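Local coordinates for flagellin hook IN motif family (Aeromonas hydrophila subsp. hydrophila, PDB 6XI1), which probably forms part of the extending region of a calcium-dependent RTX adhesin, its tandem beta-sandwich repeats carrying the adhesive end toward its target, at residues 237-242 / 322-327; 73-78 / 95-100; 213-216 / 222-225; 86-91 / 122-127. All coordinates share one frame; numbering follows the deposited sequence.

Contact 1: 237-242 / 322-327. With CA (calcium ion), chain R.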
loop_
_atom_site.group_PDB
_atom_site.type_symbol
_atom_site.label_atom_id
_atom_site.label_comp_id
_atom_site.label_asym_id
_atom_site.label_seq_id
_atom_site.Cartn_x
_atom_site.Cartn_y
_atom_site.Cartn_z
ATOM N N ALA A 237 -0.808 -0.214 -7.297
ATOM C CA ALA A 237 -1.966 -0.649 -8.095
ATOM C C ALA A 237 -1.528 -1.754 -9.050
ATOM O O ALA A 237 -0.336 -1.858 -9.439
ATOM C CB ALA A 237 -2.551 0.521 -8.826
ATOM N N VAL A 238 -2.504 -2.541 -9.489
ATOM C CA VAL A 238 -2.222 -3.607 -10.478
ATOM C C VAL A 238 -2.952 -3.165 -11.734
ATOM O O VAL A 238 -4.149 -3.075 -11.695
ATOM C CB VAL A 238 -2.644 -5.017 -10.006
ATOM C CG1 VAL A 238 -2.443 -6.038 -11.114
ATOM C CG2 VAL A 238 -1.846 -5.424 -8.778
ATOM N N ILE A 239 -2.193 -2.806 -12.751
ATOM C CA ILE A 239 -2.751 -2.241 -14.012
ATOM C C ILE A 239 -2.624 -3.314 -15.078
ATOM O O ILE A 239 -1.540 -3.844 -15.262
ATOM C CB ILE A 239 -2.030 -0.935 -14.397
ATOM C CG1 ILE A 239 -2.253 0.125 -13.318
ATOM C CG2 ILE A 239 -2.458 -0.456 -15.779
ATOM C CD1 ILE A 239 -1.291 1.311 -13.346
ATOM N N SER A 240 -3.707 -3.561 -15.804
ATOM C CA SER A 240 -3.693 -4.569 -16.879
ATOM C C SER A 240 -4.611 -4.087 -17.996
ATOM O O SER A 240 -5.003 -2.909 -17.985
ATOM C CB SER A 240 -4.093 -5.921 -16.322
ATOM O OG SER A 240 -5.392 -5.837 -15.775
ATOM N N GLY A 241 -4.932 -4.982 -18.923
ATOM C CA GLY A 241 -5.747 -4.616 -20.074
ATOM C C GLY A 241 -4.877 -4.279 -21.265
ATOM O O GLY A 241 -3.726 -4.741 -21.341
ATOM N N SER A 242 -5.436 -3.524 -22.202
ATOM C CA SER A 242 -4.775 -3.229 -23.484
ATOM C C SER A 242 -3.695 -2.138 -23.286
ATOM O O SER A 242 -4.050 -1.002 -23.028
ATOM C CB SER A 242 -5.781 -2.816 -24.477
ATOM O OG SER A 242 -5.123 -2.386 -25.661
ATOM N N VAL A 322 1.311 6.337 -18.064
ATOM C CA VAL A 322 0.091 6.795 -17.351
ATOM C C VAL A 322 0.210 6.360 -15.894
ATOM O O VAL A 322 1.049 5.538 -15.606
ATOM C CB VAL A 322 -1.196 6.264 -18.014
ATOM C CG1 VAL A 322 -1.373 6.805 -19.424
ATOM C CG2 VAL A 322 -1.264 4.751 -17.975
ATOM N N ALA A 323 -0.601 6.923 -15.020
ATOM C CA ALA A 323 -0.538 6.648 -13.566
ATOM C C ALA A 323 -1.929 6.426 -12.975
ATOM O O ALA A 323 -2.893 7.123 -13.348
ATOM C CB ALA A 323 0.169 7.805 -12.877
ATOM N N SER A 324 -1.996 5.563 -11.975
ATOM C CA SER A 324 -3.142 5.435 -11.057
ATOM C C SER A 324 -3.049 6.515 -9.987
ATOM O O SER A 324 -1.988 7.195 -9.874
ATOM C CB SER A 324 -3.190 4.045 -10.457
ATOM O OG SER A 324 -2.030 3.824 -9.687
ATOM N N VAL A 325 -4.117 6.644 -9.207
ATOM C CA VAL A 325 -4.259 7.643 -8.117
ATOM C C VAL A 325 -3.013 7.640 -7.225
ATOM O O VAL A 325 -2.583 8.740 -6.840
ATOM C CB VAL A 325 -5.532 7.357 -7.297
ATOM C CG1 VAL A 325 -5.592 8.147 -6.001
ATOM C CG2 VAL A 325 -6.759 7.587 -8.139
ATOM N N ASP A 326 -2.443 6.478 -6.881
ATOM C CA ASP A 326 -1.339 6.430 -5.882
ATOM C C ASP A 326 0.020 6.615 -6.566
ATOM O O ASP A 326 1.074 6.506 -5.873
ATOM C CB ASP A 326 -1.431 5.127 -5.084
ATOM C CG ASP A 326 -0.953 3.902 -5.858
ATOM O OD1 ASP A 326 -0.618 4.016 -7.086
ATOM O OD2 ASP A 326 -0.925 2.833 -5.256
ATOM N N GLY A 327 0.044 6.895 -7.873
ATOM C CA GLY A 327 1.270 7.167 -8.619
ATOM C C GLY A 327 1.882 5.934 -9.237
ATOM O O GLY A 327 2.926 6.057 -9.904
HETATM CA CA CA R . -2.270 1.817 -3.585
#
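Ser324 packs against Ala237 at one end of a beta-sandwich repeat, beside strands 238-248 and 315-323. Starting at its root, Ser324 CB lies 3.9 Å from Ala237 CB, while the delta methyl of Ile239 comes up beside it, CD1 to Ser324 CB at 4.4 Å. One bond further, OG sits between the backbone N and the carbonyl carbon of its own residue (chi1 63°), and from there Ser324 OG rests 3.5 Å from Ala237 CB. The same hydroxyl makes a weak hydrogen bond to Thr328 O. Ser324 also opens a type I turn, closed by Gly327 N to Ser324 O at 2.9 Å, and the turn carries Asp326 over to the calcium ion. The two oxygens of that carboxylate do different work: OD2 binds the metal at 2.4 Å, whereas OD1 is hydrogen-bonded to Thr328 OG1, which is also bonded to Ala237 N. The side chains of Asn234, Asp266, Asp268 and Glu272 and the backbone O of Asp235 complete the site. Thr328 is thus a second-shell residue common to both segments, and its hold on OD1 should limit rotation of the carboxylate. The chemistry implies a small contact of methyls with a serine side chain, set beside an ionic site, with calcium probably offsetting the gathered acidic charge.

Contact 2: 73-78 / 95-100. With CA (calcium ion), chain L; CA (calcium ion), chain M.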
loop_
_atom_site.group_PDB
_atom_site.type_symbol
_atom_site.label_atom_id
_atom_site.label_comp_id
_atom_site.label_asym_id
_atom_site.label_seq_id
_atom_site.Cartn_x
_atom_site.Cartn_y
_atom_site.Cartn_z
ATOM N N GLY A 73 1.066 -10.085 68.086
ATOM C CA GLY A 73 0.856 -9.625 66.704
ATOM C C GLY A 73 -0.471 -8.900 66.521
ATOM O O GLY A 73 -0.898 -8.739 65.363
ATOM N N ALA A 74 -1.084 -8.419 67.606
ATOM C CA ALA A 74 -2.213 -7.460 67.557
ATOM C C ALA A 74 -1.722 -6.159 66.936
ATOM O O ALA A 74 -0.697 -5.653 67.372
ATOM C CB ALA A 74 -2.765 -7.179 68.935
ATOM N N LEU A 75 -2.471 -5.625 65.977
ATOM C CA LEU A 75 -2.231 -4.296 65.373
ATOM C C LEU A 75 -2.982 -3.214 66.152
ATOM O O LEU A 75 -2.544 -2.048 66.135
ATOM C CB LEU A 75 -2.756 -4.365 63.938
ATOM C CG LEU A 75 -2.053 -5.405 63.059
ATOM C CD1 LEU A 75 -2.751 -5.496 61.712
ATOM C CD2 LEU A 75 -0.588 -5.045 62.883
ATOM N N GLY A 76 -4.123 -3.571 66.733
ATOM C CA GLY A 76 -4.964 -2.600 67.460
ATOM C C GLY A 76 -4.584 -2.562 68.931
ATOM O O GLY A 76 -3.658 -3.297 69.356
ATOM N N SER A 77 -5.288 -1.747 69.701
ATOM C CA SER A 77 -5.098 -1.676 71.168
ATOM C C SER A 77 -6.480 -1.530 71.799
ATOM O O SER A 77 -7.421 -1.061 71.100
ATOM C CB SER A 77 -4.171 -0.566 71.533
ATOM O OG SER A 77 -4.703 0.689 71.133
ATOM N N LEU A 78 -6.624 -1.992 73.037
ATOM C CA LEU A 78 -7.895 -1.845 73.776
ATOM C C LEU A 78 -7.610 -1.172 75.123
ATOM O O LEU A 78 -6.646 -1.579 75.774
ATOM C CB LEU A 78 -8.501 -3.238 73.923
ATOM C CG LEU A 78 -9.839 -3.286 74.649
ATOM C CD1 LEU A 78 -10.733 -4.327 74.036
ATOM C CD2 LEU A 78 -9.636 -3.551 76.142
ATOM N N VAL A 95 -4.374 -2.180 58.290
ATOM C CA VAL A 95 -5.205 -3.366 57.935
ATOM C C VAL A 95 -5.521 -3.368 56.434
ATOM O O VAL A 95 -6.298 -4.230 56.016
ATOM C CB VAL A 95 -6.485 -3.418 58.784
ATOM C CG1 VAL A 95 -6.172 -3.463 60.273
ATOM C CG2 VAL A 95 -7.409 -2.251 58.471
ATOM N N GLN A 96 -4.895 -2.488 55.653
ATOM C CA GLN A 96 -5.170 -2.357 54.194
ATOM C C GLN A 96 -4.825 -3.680 53.529
ATOM O O GLN A 96 -5.535 -4.068 52.603
ATOM C CB GLN A 96 -4.365 -1.213 53.583
ATOM C CG GLN A 96 -4.824 0.168 54.037
ATOM C CD GLN A 96 -6.257 0.465 53.698
ATOM O OE1 GLN A 96 -6.678 0.470 52.527
ATOM N NE2 GLN A 96 -7.049 0.678 54.749
ATOM N N TYR A 97 -3.812 -4.385 54.050
ATOM C CA TYR A 97 -3.272 -5.628 53.443
ATOM C C TYR A 97 -4.315 -6.750 53.437
ATOM O O TYR A 97 -4.119 -7.732 52.713
ATOM C CB TYR A 97 -2.005 -6.087 54.151
ATOM C CG TYR A 97 -2.257 -6.760 55.470
ATOM C CD1 TYR A 97 -2.357 -6.023 56.636
ATOM C CD2 TYR A 97 -2.329 -8.132 55.571
ATOM C CE1 TYR A 97 -2.591 -6.641 57.860
ATOM C CE2 TYR A 97 -2.608 -8.758 56.784
ATOM C CZ TYR A 97 -2.714 -8.005 57.943
ATOM O OH TYR A 97 -3.019 -8.602 59.140
ATOM N N LEU A 98 -5.385 -6.643 54.234
ATOM C CA LEU A 98 -6.421 -7.698 54.257
ATOM C C LEU A 98 -7.254 -7.583 52.968
ATOM O O LEU A 98 -7.622 -6.456 52.563
ATOM C CB LEU A 98 -7.294 -7.538 55.497
ATOM C CG LEU A 98 -6.600 -7.722 56.849
ATOM C CD1 LEU A 98 -7.527 -7.265 57.945
ATOM C CD2 LEU A 98 -6.194 -9.190 57.062
ATOM N N GLY A 99 -7.392 -8.709 52.291
ATOM C CA GLY A 99 -8.191 -8.862 51.070
ATOM C C GLY A 99 -9.669 -8.914 51.395
ATOM O O GLY A 99 -10.041 -8.949 52.575
ATOM N N GLU A 100 -10.503 -8.967 50.363
ATOM C CA GLU A 100 -11.971 -8.983 50.519
ATOM C C GLU A 100 -12.369 -10.163 51.413
ATOM O O GLU A 100 -12.012 -11.298 51.083
ATOM C CB GLU A 100 -12.610 -9.063 49.125
ATOM C CG GLU A 100 -14.120 -8.832 49.129
ATOM C CD GLU A 100 -14.615 -7.421 49.406
ATOM O OE1 GLU A 100 -13.906 -6.411 49.099
ATOM O OE2 GLU A 100 -15.761 -7.324 49.923
HETATM CA CA CA L . -7.605 -4.420 51.604
HETATM CA CA CA M . -8.484 -0.476 51.304
HETATM O O HOH W 1 -10.234 -0.779 49.565
HETATM O O HOH W 2 -8.600 1.737 50.525
#
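Leu75, in the loop before strand 77-80, and Val95 are the nearest pair by backbone, their CA atoms 8.1 Å apart, and 95-98 is folded into a type I beta turn closed by Leu98 N to Val95 O at 3.1 Å. One methyl, CD1 of Leu75, does nearly all the touching. It meets the CG1 branch of Val95 at 4.2 Å and, on the turn, approaches the Tyr97 ring at its edge, near the ring plane, with CE1 4.0 Å from Leu75 CD1. The ring is brought there by a chi1 of 77°, which sets Tyr97 CG between its backbone N and carbonyl carbon. Leu98 CG lies over one ring face, toward the rim.

The same turn shows how one short loop can serve two metals: Gln96 O (2.3 Å) and Leu98 O (2.2 Å) bind one calcium ion, while OE1 of Gln96, its side chain bent at chi2, reaches a second at 2.4 Å that also carries two waters. Glu37 and Asp129 contribute to both sites. Around the apolar patch, Leu75 and Tyr97 lean on Lys104 of strand 103-111, Leu75 and Val95 both touch Val90 of strand 85-91, and Val95 and Leu98 reach Ile124 of strand 117-125, joining the calcium loop to the sandwich interior.

Contact 3: 213-216 / 222-225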
loop_
_atom_site.group_PDB
_atom_site.type_symbol
_atom_site.label_atom_id
_atom_site.label_comp_id
_atom_site.label_asym_id
_atom_site.label_seq_id
_atom_site.Cartn_x
_atom_site.Cartn_y
_atom_site.Cartn_z
ATOM N N THR A 213 -7.905 -2.201 20.799
ATOM C CA THR A 213 -7.639 -2.187 22.255
ATOM C C THR A 213 -7.900 -3.566 22.827
ATOM O O THR A 213 -8.848 -4.260 22.376
ATOM C CB THR A 213 -8.458 -1.100 22.960
ATOM O OG1 THR A 213 -9.815 -1.440 22.759
ATOM C CG2 THR A 213 -8.162 0.276 22.431
ATOM N N PHE A 214 -7.149 -3.895 23.872
ATOM C CA PHE A 214 -7.218 -5.194 24.540
ATOM C C PHE A 214 -7.246 -4.954 26.045
ATOM O O PHE A 214 -6.352 -4.216 26.532
ATOM C CB PHE A 214 -6.040 -6.060 24.106
ATOM C CG PHE A 214 -6.045 -6.268 22.623
ATOM C CD1 PHE A 214 -5.388 -5.374 21.800
ATOM C CD2 PHE A 214 -6.770 -7.318 22.061
ATOM C CE1 PHE A 214 -5.465 -5.488 20.426
ATOM C CE2 PHE A 214 -6.817 -7.452 20.676
ATOM C CZ PHE A 214 -6.174 -6.545 19.865
ATOM N N THR A 215 -8.252 -5.508 26.725
ATOM C CA THR A 215 -8.424 -5.311 28.175
ATOM C C THR A 215 -7.840 -6.508 28.897
ATOM O O THR A 215 -8.288 -7.630 28.640
ATOM C CB THR A 215 -9.892 -5.078 28.545
ATOM O OG1 THR A 215 -10.211 -3.866 27.854
ATOM C CG2 THR A 215 -10.097 -4.901 30.031
ATOM N N VAL A 216 -6.872 -6.260 29.775
ATOM C CA VAL A 216 -6.301 -7.357 30.615
ATOM C C VAL A 216 -6.763 -7.149 32.053
ATOM O O VAL A 216 -7.227 -6.040 32.362
ATOM C CB VAL A 216 -4.780 -7.410 30.452
ATOM C CG1 VAL A 216 -4.393 -7.745 29.023
ATOM C CG2 VAL A 216 -4.110 -6.153 30.927
ATOM N N THR A 222 -9.264 -6.163 38.597
ATOM C CA THR A 222 -8.884 -4.798 38.180
ATOM C C THR A 222 -8.402 -4.828 36.723
ATOM O O THR A 222 -7.555 -5.685 36.375
ATOM C CB THR A 222 -7.782 -4.187 39.050
ATOM O OG1 THR A 222 -8.124 -4.240 40.444
ATOM C CG2 THR A 222 -7.516 -2.755 38.659
ATOM N N THR A 223 -8.913 -3.926 35.886
ATOM C CA THR A 223 -8.644 -3.964 34.436
ATOM C C THR A 223 -7.705 -2.848 34.018
ATOM O O THR A 223 -7.622 -1.824 34.672
ATOM C CB THR A 223 -9.926 -3.997 33.591
ATOM O OG1 THR A 223 -10.628 -2.781 33.829
ATOM C CG2 THR A 223 -10.809 -5.191 33.859
ATOM N N HIS A 224 -6.947 -3.108 32.952
ATOM C CA HIS A 224 -6.169 -2.085 32.209
ATOM C C HIS A 224 -6.273 -2.366 30.701
ATOM O O HIS A 224 -6.405 -3.532 30.308
ATOM C CB HIS A 224 -4.732 -2.075 32.679
ATOM C CG HIS A 224 -3.972 -0.832 32.409
ATOM N ND1 HIS A 224 -4.121 0.302 33.172
ATOM C CD2 HIS A 224 -3.058 -0.529 31.477
ATOM C CE1 HIS A 224 -3.313 1.242 32.734
ATOM N NE2 HIS A 224 -2.660 0.765 31.688
ATOM N N THR A 225 -6.146 -1.332 29.905
ATOM C CA THR A 225 -6.249 -1.419 28.435
ATOM C C THR A 225 -4.874 -1.214 27.784
ATOM O O THR A 225 -4.086 -0.303 28.194
ATOM C CB THR A 225 -7.331 -0.455 27.935
ATOM O OG1 THR A 225 -8.575 -0.895 28.494
ATOM C CG2 THR A 225 -7.447 -0.465 26.430
#
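Thr215 and Thr225 share one rotamer, chi1 -62° and -63°, in which each hydroxyl stands beside its own backbone N and each methyl beside the carbonyl carbon. As the two residues form a non-hydrogen-bonded antiparallel pair, the hydroxyls are brought near each other above the sheet, OG1 of Thr215 to OG1 of Thr225 at 3.5 Å, a weak hydrogen bond in which either may donate. The methyls reach diagonally to different neighbours: CG2 of Thr225 packs on CB of Thr213 at 3.7 Å, and CG2 of Thr215 on CB of Thr223 at the same 3.7 Å. Four threonines therefore tile this face with methyls and hydroxyls side by side.

The segments belong to the beta hairpin of strands 209-217 and 223-231, the last two strands of a seven-stranded repeat of the bacterial cadherin-like family, and they illustrate how an antiparallel ladder is tied. Val216 and His224 are its hydrogen-bonded pair. Val216 N donates to His224 O at 2.8 Å, almost in line with the C=O bond; the return bond, His224 N to Val216 O, measures 3.0 Å and arrives tilted from the carbonyl plane. CA-H contacts supplement these, Thr223 CA to Val216 O at 3.3 Å among them.

On the opposite face Val216 lies buried against Leu184, Ile186 and Leu156, its CG2 branch also 3.5 Å from His224 O. The imidazole of His224 leads away from Val216, and NE2 is hydrogen-bonded to Asp137 OD2. Near the hairpin turn, Thr222 OG1 is bonded to Asp220, a ligand of a calcium ion.

Contact 4: 86-91 / 122-127. With CA (calcium ion), chain L.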
loop_
_atom_site.group_PDB
_atom_site.type_symbol
_atom_site.label_atom_id
_atom_site.label_comp_id
_atom_site.label_asym_id
_atom_site.label_seq_id
_atom_site.Cartn_x
_atom_site.Cartn_y
_atom_site.Cartn_z
ATOM N N TRP A 86 -14.858 -0.444 77.466
ATOM C CA TRP A 86 -13.656 -0.703 76.628
ATOM C C TRP A 86 -13.838 -0.105 75.229
ATOM O O TRP A 86 -14.976 0.009 74.717
ATOM C CB TRP A 86 -13.261 -2.191 76.565
ATOM C CG TRP A 86 -14.290 -3.126 76.022
ATOM C CD1 TRP A 86 -15.089 -3.948 76.740
ATOM C CD2 TRP A 86 -14.576 -3.402 74.633
ATOM N NE1 TRP A 86 -15.899 -4.677 75.922
ATOM C CE2 TRP A 86 -15.599 -4.375 74.616
ATOM C CE3 TRP A 86 -14.061 -2.937 73.418
ATOM C CZ2 TRP A 86 -16.133 -4.877 73.432
ATOM C CZ3 TRP A 86 -14.606 -3.417 72.246
ATOM C CH2 TRP A 86 -15.621 -4.365 72.252
ATOM N N THR A 87 -12.711 0.350 74.696
ATOM C CA THR A 87 -12.577 0.944 73.352
ATOM C C THR A 87 -11.441 0.197 72.657
ATOM O O THR A 87 -10.336 0.181 73.195
ATOM C CB THR A 87 -12.299 2.447 73.435
ATOM O OG1 THR A 87 -13.352 2.969 74.245
ATOM C CG2 THR A 87 -12.243 3.132 72.082
ATOM N N TYR A 88 -11.732 -0.368 71.493
ATOM C CA TYR A 88 -10.697 -0.903 70.573
ATOM C C TYR A 88 -10.444 0.139 69.479
ATOM O O TYR A 88 -11.428 0.685 68.922
ATOM C CB TYR A 88 -11.140 -2.241 69.992
ATOM C CG TYR A 88 -10.224 -2.746 68.912
ATOM C CD1 TYR A 88 -9.116 -3.528 69.225
ATOM C CD2 TYR A 88 -10.453 -2.426 67.586
ATOM C CE1 TYR A 88 -8.284 -4.024 68.229
ATOM C CE2 TYR A 88 -9.598 -2.878 66.589
ATOM C CZ TYR A 88 -8.530 -3.701 66.907
ATOM O OH TYR A 88 -7.698 -4.183 65.923
ATOM N N ASN A 89 -9.164 0.405 69.211
ATOM C CA ASN A 89 -8.703 1.320 68.132
ATOM C C ASN A 89 -7.627 0.605 67.306
ATOM O O ASN A 89 -6.778 -0.050 67.895
ATOM C CB ASN A 89 -8.129 2.633 68.673
ATOM C CG ASN A 89 -9.200 3.540 69.231
ATOM O OD1 ASN A 89 -10.211 3.807 68.587
ATOM N ND2 ASN A 89 -9.009 3.978 70.456
ATOM N N VAL A 90 -7.712 0.704 65.983
ATOM C CA VAL A 90 -6.605 0.284 65.077
ATOM C C VAL A 90 -6.511 1.299 63.939
ATOM O O VAL A 90 -7.573 1.756 63.445
ATOM C CB VAL A 90 -6.781 -1.176 64.602
ATOM C CG1 VAL A 90 -8.017 -1.349 63.734
ATOM C CG2 VAL A 90 -5.543 -1.695 63.875
ATOM N N ASP A 91 -5.277 1.671 63.569
ATOM C CA ASP A 91 -5.013 2.522 62.379
ATOM C C ASP A 91 -5.551 1.787 61.145
ATOM O O ASP A 91 -5.081 0.671 60.875
ATOM C CB ASP A 91 -3.525 2.827 62.224
ATOM C CG ASP A 91 -2.975 3.790 63.269
ATOM O OD1 ASP A 91 -3.754 4.615 63.782
ATOM O OD2 ASP A 91 -1.785 3.692 63.573
ATOM N N ILE A 122 -11.776 -9.162 69.143
ATOM C CA ILE A 122 -12.052 -8.199 68.043
ATOM C C ILE A 122 -11.744 -8.916 66.724
ATOM O O ILE A 122 -10.662 -9.524 66.613
ATOM C CB ILE A 122 -11.221 -6.914 68.223
ATOM C CG1 ILE A 122 -11.436 -6.257 69.587
ATOM C CG2 ILE A 122 -11.486 -5.940 67.096
ATOM C CD1 ILE A 122 -12.880 -5.859 69.841
ATOM N N THR A 123 -12.687 -8.909 65.786
ATOM C CA THR A 123 -12.475 -9.367 64.392
ATOM C C THR A 123 -12.381 -8.154 63.463
ATOM O O THR A 123 -13.327 -7.306 63.424
ATOM C CB THR A 123 -13.589 -10.317 63.940
ATOM O OG1 THR A 123 -13.647 -11.380 64.901
ATOM C CG2 THR A 123 -13.334 -10.849 62.545
ATOM N N ILE A 124 -11.299 -8.103 62.685
ATOM C CA ILE A 124 -11.060 -7.108 61.616
ATOM C C ILE A 124 -11.351 -7.822 60.296
ATOM O O ILE A 124 -10.804 -8.901 60.112
ATOM C CB ILE A 124 -9.620 -6.577 61.632
ATOM C CG1 ILE A 124 -9.177 -6.102 63.014
ATOM C CG2 ILE A 124 -9.458 -5.484 60.601
ATOM C CD1 ILE A 124 -7.688 -6.052 63.151
ATOM N N THR A 125 -12.197 -7.252 59.449
ATOM C CA THR A 125 -12.533 -7.840 58.119
ATOM C C THR A 125 -11.980 -6.938 57.008
ATOM O O THR A 125 -12.171 -5.740 57.079
ATOM C CB THR A 125 -14.031 -8.126 57.942
ATOM O OG1 THR A 125 -14.400 -9.047 58.963
ATOM C CG2 THR A 125 -14.349 -8.757 56.604
ATOM N N GLY A 126 -11.280 -7.528 56.038
ATOM C CA GLY A 126 -10.667 -6.794 54.934
ATOM C C GLY A 126 -11.669 -6.494 53.834
ATOM O O GLY A 126 -12.696 -7.197 53.742
ATOM N N VAL A 127 -11.354 -5.492 53.032
ATOM C CA VAL A 127 -12.052 -5.209 51.749
ATOM C C VAL A 127 -11.019 -5.166 50.625
ATOM O O VAL A 127 -9.832 -4.846 50.874
ATOM C CB VAL A 127 -12.863 -3.897 51.825
ATOM C CG1 VAL A 127 -13.965 -3.958 52.872
ATOM C CG2 VAL A 127 -11.963 -2.719 52.072
HETATM CA CA CA L . -7.605 -4.420 51.604
#
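Tyr88 OH is hydrogen-bonded to Glu106 OE1 of strand 103-111, and against that same phenol oxygen lies the delta methyl of Ile124, with CD1 3.3 Å from Tyr88 OH. The phenol oxygen thus meets both a carboxylate and an aliphatic branch. With CG opposite the backbone N (chi1 172°), the ring turns one face to Ile122. There the CG2 methyl of Ile122 sits over the ring centre, 3.5 Å from the centroid and only 8° off the normal, a well-formed CH-pi contact. The other branch of the same isoleucine stands over the same face, nearer the rim, CG1 to Tyr88 CD1 at 3.6 Å, and continues to CD1, which meets Trp86 CZ3 at 3.8 Å. One isoleucine therefore bridges two aromatic residues, while Trp86 NE1 is hydrogen-bonded to Ser30 O.

Strands 85-91 and 117-125 face each other across the sandwich, their short segments 9.9 Å apart at the closest and inclined by 30°. Beyond the second, Val127 O binds a calcium ion at 2.4 Å. In chemical terms the contact is apolar and buried, yet the polar ends of both aromatic residues have partners, and the bond to Glu106 probably helps fix the phenol in place.

Overall arrangement
Along the chain, contacts 2 and 4 interlock within the first beta-sandwich, their segments alternating and their centres about 7 Å apart; strands 77-80 and 85-91 are sheet neighbours, with Ser77 N and Asn89 O 2.9 Å apart, probably hydrogen-bonded. Both contacts supply ligands to one calcium ion, which also binds Asp162 of the following sandwich and so ties the two together. Contact 3 lies in that second sandwich, its centre about 31 Å from that of contact 2 and about 35 Å from that of contact 4. Contact 1 comes last, in the third, its centre about 44 Å from that of contact 3 and about 78 Å from that of contact 4. The serial spacing follows an elongated row of repeats with calcium at the junctions, consistent with calcium's essential role in extending the adhesin.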